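Local coordinates for nitronate monooxygenase family protein (Pseudomonas aeruginosa, PDB 4QIT) that uses bound flavin mononucleotide and molecular oxygen to oxidatively denitrify alkyl nitronates, above all propionate 3-nitronate, at residues F72-F77 with P126-E131; D146-L151 with I156-C161; D9-L14 with A176-A181. The protein carries 1 engineered substitution. All coordinates share one frame; numbering follows the deposited sequence.

Interaction 1. Residues F72-F77 with P126-E131. With FMN (flavin mononucleotide), chain C; NIE (nitroethane), chain D.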
loop_
_atom_site.group_PDB
_atom_site.type_symbol
_atom_site.label_atom_id
_atom_site.label_comp_id
_atom_site.label_asym_id
_atom_site.label_seq_id
_atom_site.Cartn_x
_atom_site.Cartn_y
_atom_site.Cartn_z
ATOM N N PHE A 72 -25.658 6.691 13.968
ATOM C CA PHE A 72 -25.168 6.363 12.631
ATOM C C PHE A 72 -24.450 7.565 12.031
ATOM O O PHE A 72 -24.494 8.673 12.575
ATOM C CB PHE A 72 -26.298 5.858 11.715
ATOM C CG PHE A 72 -27.414 6.850 11.520
ATOM C CD1 PHE A 72 -28.487 6.882 12.402
ATOM C CD2 PHE A 72 -27.396 7.742 10.459
ATOM C CE1 PHE A 72 -29.524 7.790 12.231
ATOM C CE2 PHE A 72 -28.432 8.653 10.280
ATOM C CZ PHE A 72 -29.497 8.674 11.174
ATOM N N ASN A 73 -23.801 7.322 10.897
ATOM C CA ASN A 73 -22.855 8.236 10.269
ATOM C C ASN A 73 -23.399 8.646 8.903
ATOM O O ASN A 73 -23.877 7.807 8.129
ATOM C CB ASN A 73 -21.516 7.484 10.148
ATOM C CG ASN A 73 -20.459 8.210 9.322
ATOM O OD1 ASN A 73 -20.398 9.447 9.260
ATOM N ND2 ASN A 73 -19.576 7.418 8.705
ATOM N N VAL A 74 -23.360 9.946 8.630
ATOM C CA VAL A 74 -23.810 10.487 7.352
ATOM C C VAL A 74 -22.623 11.125 6.647
ATOM O O VAL A 74 -21.972 12.011 7.206
ATOM C CB VAL A 74 -24.948 11.507 7.539
ATOM C CG1 VAL A 74 -25.335 12.124 6.206
ATOM C CG2 VAL A 74 -26.152 10.819 8.178
ATOM N N ASN A 75 -22.332 10.665 5.433
ATOM C CA ASN A 75 -21.106 11.055 4.739
ATOM C C ASN A 75 -21.363 11.981 3.552
ATOM O O ASN A 75 -22.292 11.759 2.757
ATOM C CB ASN A 75 -20.373 9.792 4.292
ATOM C CG ASN A 75 -19.090 10.074 3.541
ATOM O OD1 ASN A 75 -19.080 10.112 2.310
ATOM N ND2 ASN A 75 -17.997 10.255 4.274
ATOM N N LEU A 76 -20.521 13.009 3.435
ATOM C CA LEU A 76 -20.589 13.946 2.315
ATOM C C LEU A 76 -19.220 14.141 1.676
ATOM O O LEU A 76 -18.203 14.255 2.369
ATOM C CB LEU A 76 -21.144 15.304 2.776
ATOM C CG LEU A 76 -22.588 15.259 3.302
ATOM C CD1 LEU A 76 -22.618 15.048 4.811
ATOM C CD2 LEU A 76 -23.381 16.501 2.906
ATOM N N PHE A 77 -19.200 14.199 0.350
ATOM C CA PHE A 77 -17.972 14.530 -0.359
ATOM C C PHE A 77 -17.670 16.013 -0.191
ATOM O O PHE A 77 -18.579 16.849 -0.222
ATOM C CB PHE A 77 -18.096 14.217 -1.847
ATOM C CG PHE A 77 -18.292 12.752 -2.159
ATOM C CD1 PHE A 77 -18.220 11.787 -1.163
ATOM C CD2 PHE A 77 -18.527 12.354 -3.461
ATOM C CE1 PHE A 77 -18.408 10.448 -1.467
ATOM C CE2 PHE A 77 -18.706 11.022 -3.779
ATOM C CZ PHE A 77 -18.651 10.064 -2.776
ATOM N N PRO A 126 -27.297 23.405 6.711
ATOM C CA PRO A 126 -28.458 23.631 7.582
ATOM C C PRO A 126 -29.355 22.399 7.724
ATOM O O PRO A 126 -29.938 22.205 8.792
ATOM C CB PRO A 126 -29.203 24.787 6.897
ATOM C CG PRO A 126 -28.680 24.823 5.498
ATOM C CD PRO A 126 -27.265 24.348 5.580
ATOM N N MET A 127 -29.458 21.573 6.687
ATOM C CA MET A 127 -30.218 20.326 6.812
ATOM C C MET A 127 -29.617 19.401 7.873
ATOM O O MET A 127 -30.346 18.810 8.683
ATOM C CB MET A 127 -30.329 19.612 5.462
ATOM C CG MET A 127 -31.147 18.334 5.496
ATOM S SD MET A 127 -30.231 16.858 6.000
ATOM C CE MET A 127 -29.154 16.613 4.586
ATOM N N LEU A 128 -28.292 19.279 7.878
ATOM C CA LEU A 128 -27.625 18.447 8.880
ATOM C C LEU A 128 -27.799 18.999 10.296
ATOM O O LEU A 128 -27.921 18.236 11.254
ATOM C CB LEU A 128 -26.137 18.281 8.545
ATOM C CG LEU A 128 -25.806 17.522 7.257
ATOM C CD1 LEU A 128 -24.311 17.614 6.975
ATOM C CD2 LEU A 128 -26.244 16.065 7.350
ATOM N N LEU A 129 -27.810 20.325 10.425
ATOM C CA LEU A 129 -27.967 20.959 11.732
ATOM C C LEU A 129 -29.373 20.712 12.281
ATOM O O LEU A 129 -29.577 20.650 13.495
ATOM C CB LEU A 129 -27.666 22.460 11.649
ATOM C CG LEU A 129 -26.222 22.835 11.305
ATOM C CD1 LEU A 129 -26.089 24.340 11.166
ATOM C CD2 LEU A 129 -25.254 22.309 12.344
ATOM N N GLU A 130 -30.335 20.543 11.380
ATOM C CA GLU A 130 -31.706 20.239 11.781
ATOM C C GLU A 130 -31.868 18.769 12.170
ATOM O O GLU A 130 -32.482 18.448 13.190
ATOM C CB GLU A 130 -32.680 20.564 10.649
ATOM C CG GLU A 130 -32.829 22.045 10.328
ATOM C CD GLU A 130 -33.671 22.272 9.086
ATOM O OE1 GLU A 130 -34.694 22.982 9.178
ATOM O OE2 GLU A 130 -33.306 21.742 8.012
ATOM N N GLU A 131 -31.321 17.873 11.351
ATOM C CA GLU A 131 -31.532 16.438 11.546
ATOM C C GLU A 131 -30.625 15.824 12.615
ATOM O O GLU A 131 -30.989 14.825 13.241
ATOM C CB GLU A 131 -31.372 15.682 10.219
ATOM C CG GLU A 131 -32.393 16.057 9.152
ATOM C CD GLU A 131 -33.834 15.895 9.612
ATOM O OE1 GLU A 131 -34.166 14.858 10.231
ATOM O OE2 GLU A 131 -34.644 16.806 9.344
HETATM N N1 FMN C . -15.807 6.666 1.158
HETATM C C2 FMN C . -16.511 7.861 1.222
HETATM O O2 FMN C . -16.073 8.773 1.911
HETATM N N3 FMN C . -17.703 8.032 0.554
HETATM C C4 FMN C . -18.183 6.997 -0.220
HETATM O O4 FMN C . -19.234 7.106 -0.845
HETATM C C4A FMN C . -17.479 5.808 -0.296
HETATM N N5 FMN C . -17.985 4.803 -1.077
HETATM C C5A FMN C . -17.333 3.597 -1.168
HETATM C C6 FMN C . -17.891 2.603 -1.959
HETATM C C7 FMN C . -17.282 1.371 -2.073
HETATM C C7M FMN C . -17.961 0.340 -2.930
HETATM C C8 FMN C . -16.080 1.132 -1.406
HETATM C C8M FMN C . -15.396 -0.199 -1.537
HETATM C C9 FMN C . -15.517 2.139 -0.614
HETATM C C9A FMN C . -16.144 3.384 -0.483
HETATM N N10 FMN C . -15.614 4.406 0.305
HETATM C C10 FMN C . -16.285 5.624 0.390
HETATM C "C1'" FMN C . -14.307 4.209 1.031
HETATM C "C2'" FMN C . -14.482 3.731 2.462
HETATM O "O2'" FMN C . -14.903 4.805 3.264
HETATM C "C3'" FMN C . -13.168 3.213 3.031
HETATM O "O3'" FMN C . -12.093 4.087 2.764
HETATM C "C4'" FMN C . -12.867 1.891 2.360
HETATM O "O4'" FMN C . -14.075 1.186 2.139
HETATM C "C5'" FMN C . -11.985 1.068 3.283
HETATM O "O5'" FMN C . -11.439 0.082 2.462
HETATM P P FMN C . -11.962 -1.420 2.501
HETATM O O1P FMN C . -12.630 -1.685 3.825
HETATM O O2P FMN C . -10.773 -2.293 2.245
HETATM O O3P FMN C . -12.967 -1.508 1.401
HETATM N N3 NIE D . -16.538 5.490 -4.143
HETATM C C1 NIE D . -16.595 7.851 -3.919
HETATM C C2 NIE D . -17.405 6.611 -4.223
HETATM O O4 NIE D . -15.772 5.397 -3.188
HETATM O O5 NIE D . -16.283 4.778 -5.279
#
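Leu128 alone carries the contact of helix residues 126-131 with strand 72-77, and it does so with the two methyls at the end of its side chain. Its CB already points at the strand, and with CG anti to the carbonyl carbon (chi1 -65°) the isobutyl group runs on to it. There CD1 meets Leu76 CD1 at 3.8 Å, two side chains reaching for each other tip to tip. CD2 turns to the residue two places earlier in the strand, 4.2 Å from Val74 CG1. The contact is purely apolar and buried, and no hydrogen bond crosses it. Leu76 takes part with an unusual second torsion, chi2 92°, well away from a staggered value. One residue on, Leu129 faces helix 145-153 and touches Leu151. Glu130 and Glu131 end the segment in salt bridges to Arg58, and Glu131 also reaches Arg62, linking this helix to helix 54-65.

Asn75 and Phe77 use the other side of the strand. FMN N3 donates to Asn75 OD1 over 3.1 Å in a bent bond, with an N-H...O angle of 136°. FMN N3 also lies at the edge of the Phe77 ring, close to the ring plane and 3.2 Å from Phe77 CE1. Phe77 CZ approaches nitroethane C1, also at 3.2 Å. One strand thus packs on a surface helix with Val74 and Leu76 while presenting Asn75 and Phe77 to cofactor and ligand, as in a TIM barrel, where a strand's outward residues pack on the surrounding helices and its inward ones line the cofactor site.

Interaction 2. Residues D146-L151 with I156-C161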
loop_
_atom_site.group_PDB
_atom_site.type_symbol
_atom_site.label_atom_id
_atom_site.label_comp_id
_atom_site.label_asym_id
_atom_site.label_seq_id
_atom_site.Cartn_x
_atom_site.Cartn_y
_atom_site.Cartn_z
ATOM N N ASP A 146 -15.197 26.745 10.903
ATOM C CA ASP A 146 -16.444 27.289 11.441
ATOM C C ASP A 146 -17.650 26.399 11.138
ATOM O O ASP A 146 -18.607 26.370 11.907
ATOM C CB ASP A 146 -16.690 28.717 10.941
ATOM C CG ASP A 146 -17.086 28.764 9.479
ATOM O OD1 ASP A 146 -16.314 28.261 8.634
ATOM O OD2 ASP A 146 -18.175 29.295 9.173
ATOM N N GLN A 147 -17.601 25.675 10.021
ATOM C CA GLN A 147 -18.669 24.736 9.680
ATOM C C GLN A 147 -18.598 23.454 10.508
ATOM O O GLN A 147 -19.628 22.953 10.958
ATOM C CB GLN A 147 -18.656 24.425 8.186
ATOM C CG GLN A 147 -18.936 25.646 7.324
ATOM C CD GLN A 147 -18.957 25.317 5.853
ATOM O OE1 GLN A 147 -19.386 24.234 5.453
ATOM N NE2 GLN A 147 -18.484 26.247 5.034
ATOM N N VAL A 148 -17.386 22.940 10.711
ATOM C CA VAL A 148 -17.165 21.806 11.605
ATOM C C VAL A 148 -17.680 22.148 12.998
ATOM O O VAL A 148 -18.358 21.344 13.629
ATOM C CB VAL A 148 -15.664 21.448 11.701
ATOM C CG1 VAL A 148 -15.429 20.360 12.742
ATOM C CG2 VAL A 148 -15.121 21.014 10.337
ATOM N N ARG A 149 -17.369 23.361 13.457
ATOM C CA ARG A 149 -17.835 23.849 14.757
ATOM C C ARG A 149 -19.357 23.918 14.861
ATOM O O ARG A 149 -19.934 23.567 15.892
ATOM C CB ARG A 149 -17.256 25.237 15.034
ATOM C CG ARG A 149 -15.771 25.235 15.360
ATOM C CD ARG A 149 -15.464 24.421 16.605
ATOM N NE ARG A 149 -14.026 24.308 16.833
ATOM C CZ ARG A 149 -13.473 23.462 17.694
ATOM N NH1 ARG A 149 -14.244 22.656 18.412
ATOM N NH2 ARG A 149 -12.156 23.415 17.838
ATOM N N ALA A 150 -19.998 24.383 13.797
ATOM C CA ALA A 150 -21.452 24.489 13.774
ATOM C C ALA A 150 -22.116 23.123 13.969
ATOM O O ALA A 150 -23.105 23.003 14.696
ATOM C CB ALA A 150 -21.913 25.130 12.485
ATOM N N LEU A 151 -21.571 22.098 13.314
ATOM C CA LEU A 151 -22.073 20.736 13.481
ATOM C C LEU A 151 -21.863 20.249 14.910
ATOM O O LEU A 151 -22.751 19.645 15.516
ATOM C CB LEU A 151 -21.371 19.789 12.497
ATOM C CG LEU A 151 -21.671 20.020 11.016
ATOM C CD1 LEU A 151 -20.606 19.378 10.130
ATOM C CD2 LEU A 151 -23.040 19.473 10.661
ATOM N N ILE A 156 -23.118 16.878 17.053
ATOM C CA ILE A 156 -22.628 15.962 16.018
ATOM C C ILE A 156 -21.116 15.720 16.133
ATOM O O ILE A 156 -20.340 16.663 16.319
ATOM C CB ILE A 156 -22.947 16.516 14.611
ATOM C CG1 ILE A 156 -24.450 16.766 14.459
ATOM C CG2 ILE A 156 -22.412 15.579 13.521
ATOM C CD1 ILE A 156 -24.817 17.610 13.256
ATOM N N ARG A 157 -20.697 14.455 16.035
ATOM C CA ARG A 157 -19.273 14.133 15.949
ATOM C C ARG A 157 -18.833 14.207 14.490
ATOM O O ARG A 157 -19.531 13.701 13.615
ATOM C CB ARG A 157 -18.988 12.729 16.488
ATOM C CG ARG A 157 -19.486 12.482 17.903
ATOM C CD ARG A 157 -18.878 13.450 18.890
ATOM N NE ARG A 157 -19.184 13.056 20.261
ATOM C CZ ARG A 157 -19.095 13.868 21.309
ATOM N NH1 ARG A 157 -18.723 15.130 21.146
ATOM N NH2 ARG A 157 -19.384 13.416 22.523
ATOM N N VAL A 158 -17.685 14.831 14.232
ATOM C CA VAL A 158 -17.230 15.052 12.856
ATOM C C VAL A 158 -15.965 14.259 12.539
ATOM O O VAL A 158 -14.945 14.379 13.235
ATOM C CB VAL A 158 -16.970 16.545 12.569
ATOM C CG1 VAL A 158 -16.395 16.734 11.159
ATOM C CG2 VAL A 158 -18.261 17.356 12.740
ATOM N N LEU A 159 -16.038 13.443 11.487
ATOM C CA LEU A 159 -14.882 12.671 11.032
ATOM C C LEU A 159 -14.453 13.176 9.657
ATOM O O LEU A 159 -15.296 13.573 8.850
ATOM C CB LEU A 159 -15.225 11.185 10.902
ATOM C CG LEU A 159 -15.879 10.414 12.052
ATOM C CD1 LEU A 159 -15.542 8.933 11.925
ATOM C CD2 LEU A 159 -15.484 10.931 13.413
ATOM N N VAL A 160 -13.151 13.139 9.383
ATOM C CA VAL A 160 -12.653 13.443 8.044
ATOM C C VAL A 160 -11.605 12.416 7.639
ATOM O O VAL A 160 -10.751 12.041 8.442
ATOM C CB VAL A 160 -12.037 14.869 7.953
ATOM C CG1 VAL A 160 -11.641 15.192 6.510
ATOM C CG2 VAL A 160 -13.003 15.928 8.460
ATOM N N CYS A 161 -11.677 11.950 6.397
ATOM C CA CYS A 161 -10.693 11.018 5.873
ATOM C C CYS A 161 -9.393 11.724 5.477
ATOM O O CYS A 161 -9.417 12.832 4.909
ATOM C CB CYS A 161 -11.284 10.318 4.655
ATOM S SG CYS A 161 -10.182 9.155 3.873
#
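This is a buried helix-on-strand contact in the wall of the barrel, joining helix 145-153 to the strand that directly follows it, 157-162. Three hydrophobic pairs and one backbone hydrogen bond make it. Val158 lies between two successive inward residues of the helix and gives one methyl to each. With CG1 anti to the backbone N (chi1 176°), that branch meets Val148 CG1 at 4.1 Å. CG2 turns instead to Leu151, 4.0 Å from Leu151 CB and equally near Leu151 CD1, the two side chains crossing at about a right angle.

Leu151 also packs against Ile156, where its CD2 rests 3.7 Å from Ile156 CD1 and the chains pass each other aslant. The same two residues are tied through the main chain: Ile156 N donates to Leu151 O over 3.2 Å. The N-H...O angle is 144°, and the donor stands 33° out of the carbonyl plane. Ile156 CB also lies 3.3 Å from Leu151 O, its side chain standing beside the bond. Beyond these pairs, Leu151 continues onto Leu125, Leu128 and Leu129 of helix 124-131, and Ile156 touches Val136 of strand 135-139. Helix 145-153 here turns back into the sheet through a short loop, completing the beta-alpha-beta crossover from strand 135-139 to strand 157-162 that is the repeating element of the TIM barrel.

Interaction 3. Residues D9-L14 with A176-A181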
loop_
_atom_site.group_PDB
_atom_site.type_symbol
_atom_site.label_atom_id
_atom_site.label_comp_id
_atom_site.label_asym_id
_atom_site.label_seq_id
_atom_site.Cartn_x
_atom_site.Cartn_y
_atom_site.Cartn_z
ATOM N N ASP A 9 -12.295 2.093 24.034
ATOM C CA ASP A 9 -13.220 2.594 25.049
ATOM C C ASP A 9 -13.489 4.078 24.821
ATOM O O ASP A 9 -14.627 4.531 24.887
ATOM C CB ASP A 9 -12.662 2.377 26.462
ATOM C CG ASP A 9 -12.867 0.958 26.964
ATOM O OD1 ASP A 9 -13.636 0.198 26.337
ATOM O OD2 ASP A 9 -12.263 0.606 28.002
ATOM N N ARG A 10 -12.433 4.833 24.543
ATOM C CA ARG A 10 -12.576 6.265 24.311
ATOM C C ARG A 10 -13.447 6.546 23.097
ATOM O O ARG A 10 -14.330 7.410 23.134
ATOM C CB ARG A 10 -11.209 6.908 24.102
ATOM C CG ARG A 10 -10.292 6.873 25.307
ATOM C CD ARG A 10 -9.015 7.603 24.969
ATOM N NE ARG A 10 -7.956 7.392 25.948
ATOM C CZ ARG A 10 -6.728 7.882 25.810
ATOM N NH1 ARG A 10 -6.418 8.604 24.737
ATOM N NH2 ARG A 10 -5.813 7.650 26.737
ATOM N N PHE A 11 -13.200 5.816 22.014
ATOM C CA PHE A 11 -13.910 6.093 20.775
ATOM C C PHE A 11 -15.374 5.681 20.831
ATOM O O PHE A 11 -16.244 6.415 20.372
ATOM C CB PHE A 11 -13.230 5.389 19.606
ATOM C CG PHE A 11 -13.851 5.703 18.279
ATOM C CD1 PHE A 11 -13.427 6.798 17.548
ATOM C CD2 PHE A 11 -14.869 4.908 17.763
ATOM C CE1 PHE A 11 -14.003 7.099 16.317
ATOM C CE2 PHE A 11 -15.441 5.203 16.534
ATOM C CZ PHE A 11 -15.002 6.298 15.812
ATOM N N THR A 12 -15.631 4.491 21.360
ATOM C CA THR A 12 -16.994 4.013 21.481
ATOM C C THR A 12 -17.804 4.951 22.375
ATOM O O THR A 12 -18.964 5.211 22.093
ATOM C CB THR A 12 -17.050 2.562 21.998
ATOM O OG1 THR A 12 -18.406 2.135 22.094
ATOM C CG2 THR A 12 -16.421 2.429 23.348
ATOM N N ARG A 13 -17.189 5.472 23.433
ATOM C CA ARG A 13 -17.881 6.421 24.300
ATOM C C ARG A 13 -18.144 7.736 23.570
ATOM O O ARG A 13 -19.203 8.344 23.733
ATOM C CB ARG A 13 -17.069 6.671 25.575
ATOM C CG ARG A 13 -17.849 7.381 26.693
ATOM C CD ARG A 13 -18.885 6.445 27.316
ATOM N NE ARG A 13 -19.187 6.777 28.709
ATOM C CZ ARG A 13 -20.290 7.400 29.116
ATOM N NH1 ARG A 13 -21.217 7.773 28.240
ATOM N NH2 ARG A 13 -20.472 7.646 30.406
ATOM N N LEU A 14 -17.183 8.169 22.759
ATOM C CA LEU A 14 -17.311 9.415 22.009
ATOM C C LEU A 14 -18.479 9.344 21.042
ATOM O O LEU A 14 -19.260 10.287 20.910
ATOM C CB LEU A 14 -16.030 9.704 21.234
ATOM C CG LEU A 14 -16.036 10.953 20.354
ATOM C CD1 LEU A 14 -16.040 12.197 21.226
ATOM C CD2 LEU A 14 -14.835 10.946 19.413
ATOM N N ALA A 176 -11.830 18.572 13.624
ATOM C CA ALA A 176 -12.590 17.319 13.624
ATOM C C ALA A 176 -12.398 16.509 14.906
ATOM O O ALA A 176 -11.382 16.651 15.600
ATOM C CB ALA A 176 -12.220 16.472 12.401
ATOM N N ASP A 177 -13.369 15.652 15.205
ATOM C CA ASP A 177 -13.293 14.762 16.358
ATOM C C ASP A 177 -12.419 13.528 16.121
ATOM O O ASP A 177 -11.903 12.946 17.069
ATOM C CB ASP A 177 -14.696 14.319 16.762
ATOM C CG ASP A 177 -15.567 15.480 17.210
ATOM O OD1 ASP A 177 -15.396 15.930 18.361
ATOM O OD2 ASP A 177 -16.420 15.946 16.422
ATOM N N ALA A 178 -12.283 13.119 14.861
ATOM C CA ALA A 178 -11.465 11.958 14.530
ATOM C C ALA A 178 -11.032 11.986 13.072
ATOM O O ALA A 178 -11.686 12.606 12.237
ATOM C CB ALA A 178 -12.213 10.660 14.841
ATOM N N VAL A 179 -9.921 11.309 12.794
ATOM C CA VAL A 179 -9.411 11.185 11.434
ATOM C C VAL A 179 -9.582 9.735 10.989
ATOM O O VAL A 179 -9.283 8.797 11.740
ATOM C CB VAL A 179 -7.930 11.651 11.324
ATOM C CG1 VAL A 179 -7.001 10.794 12.197
ATOM C CG2 VAL A 179 -7.467 11.634 9.866
ATOM N N VAL A 180 -10.112 9.563 9.784
ATOM C CA VAL A 180 -10.198 8.235 9.179
ATOM C C VAL A 180 -8.980 8.073 8.285
ATOM O O VAL A 180 -8.863 8.717 7.237
ATOM C CB VAL A 180 -11.479 8.057 8.365
ATOM C CG1 VAL A 180 -11.513 6.669 7.738
ATOM C CG2 VAL A 180 -12.719 8.281 9.246
ATOM N N ALA A 181 -8.059 7.229 8.722
ATOM C CA ALA A 181 -6.803 7.019 8.024
ATOM C C ALA A 181 -7.025 6.003 6.922
ATOM O O ALA A 181 -7.131 4.806 7.200
ATOM C CB ALA A 181 -5.765 6.519 8.992
#
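Phe11 and Leu14, one helical turn apart, face the start of strand 178-182 with their backbones held well clear of it, Phe11 CA lying 8.9 Å from Ala178 CA and Leu14 CA 8.8 Å from Asp177 CA. Side chains bridge that gap without any hydrogen bond between the two segments.

Phe11 is the deeper of the pair. Its side chain does not set out straight for the strand; the length of the ring makes the contact, with CG anti to the backbone N (chi1 -176°), which swings the ring away from the helix. The Ala178 methyl then meets the ring at its edge, near the ring plane, with Phe11 CE1 4.3 Å from Ala178 CB. Beyond this pair the ring also touches Val220 of strand 219-222 and Ala241 of strand 241-244, so one aromatic group spans three neighbouring strands.

Leu14 covers the turn that leads into the strand. Its CD2 methyl sits 4.3 Å from Asp177 CB and as far from Asp177 O, packing on the aliphatic base and the main chain of the aspartate. The carboxylate is engaged elsewhere: Asp177 OD2 accepts from Val158 N and from Gln152 NE2. The Leu14 carbonyl likewise finds a partner in Arg157 NE.

The Phe11 side chain is about 13 Å from the flavin at nearest atoms, so this is packing away from the cofactor. The N-terminal helix packs across the N-terminal ends of three adjacent parallel strands, at the end of the TIM barrel where such an extra N-terminal segment can cover the bottom.

All three contacts rest on one parallel sheet, the barrel wall. Interactions 1 and 2 have centres 10 Å apart and share a hydrophobic layer: Leu128 CB lies 3.9 Å from Leu151 CD2, and Leu129 CD2 lies 3.7 Å from Leu151 CA. Interactions 2 and 3, with centres 12 Å apart, meet on adjacent strands, 157-162 and 178-182, where the probable hydrogen bonds Val158 N to Asp177 OD2 and Arg157 NE to Leu14 O are each 2.8 Å long. Interactions 1 and 3 do not touch, their centres being 17 Å apart. Interaction 1 alone reaches the flavin and nitroethane directly; the Val158 side chain of interaction 2 stays about 12 Å from FMN.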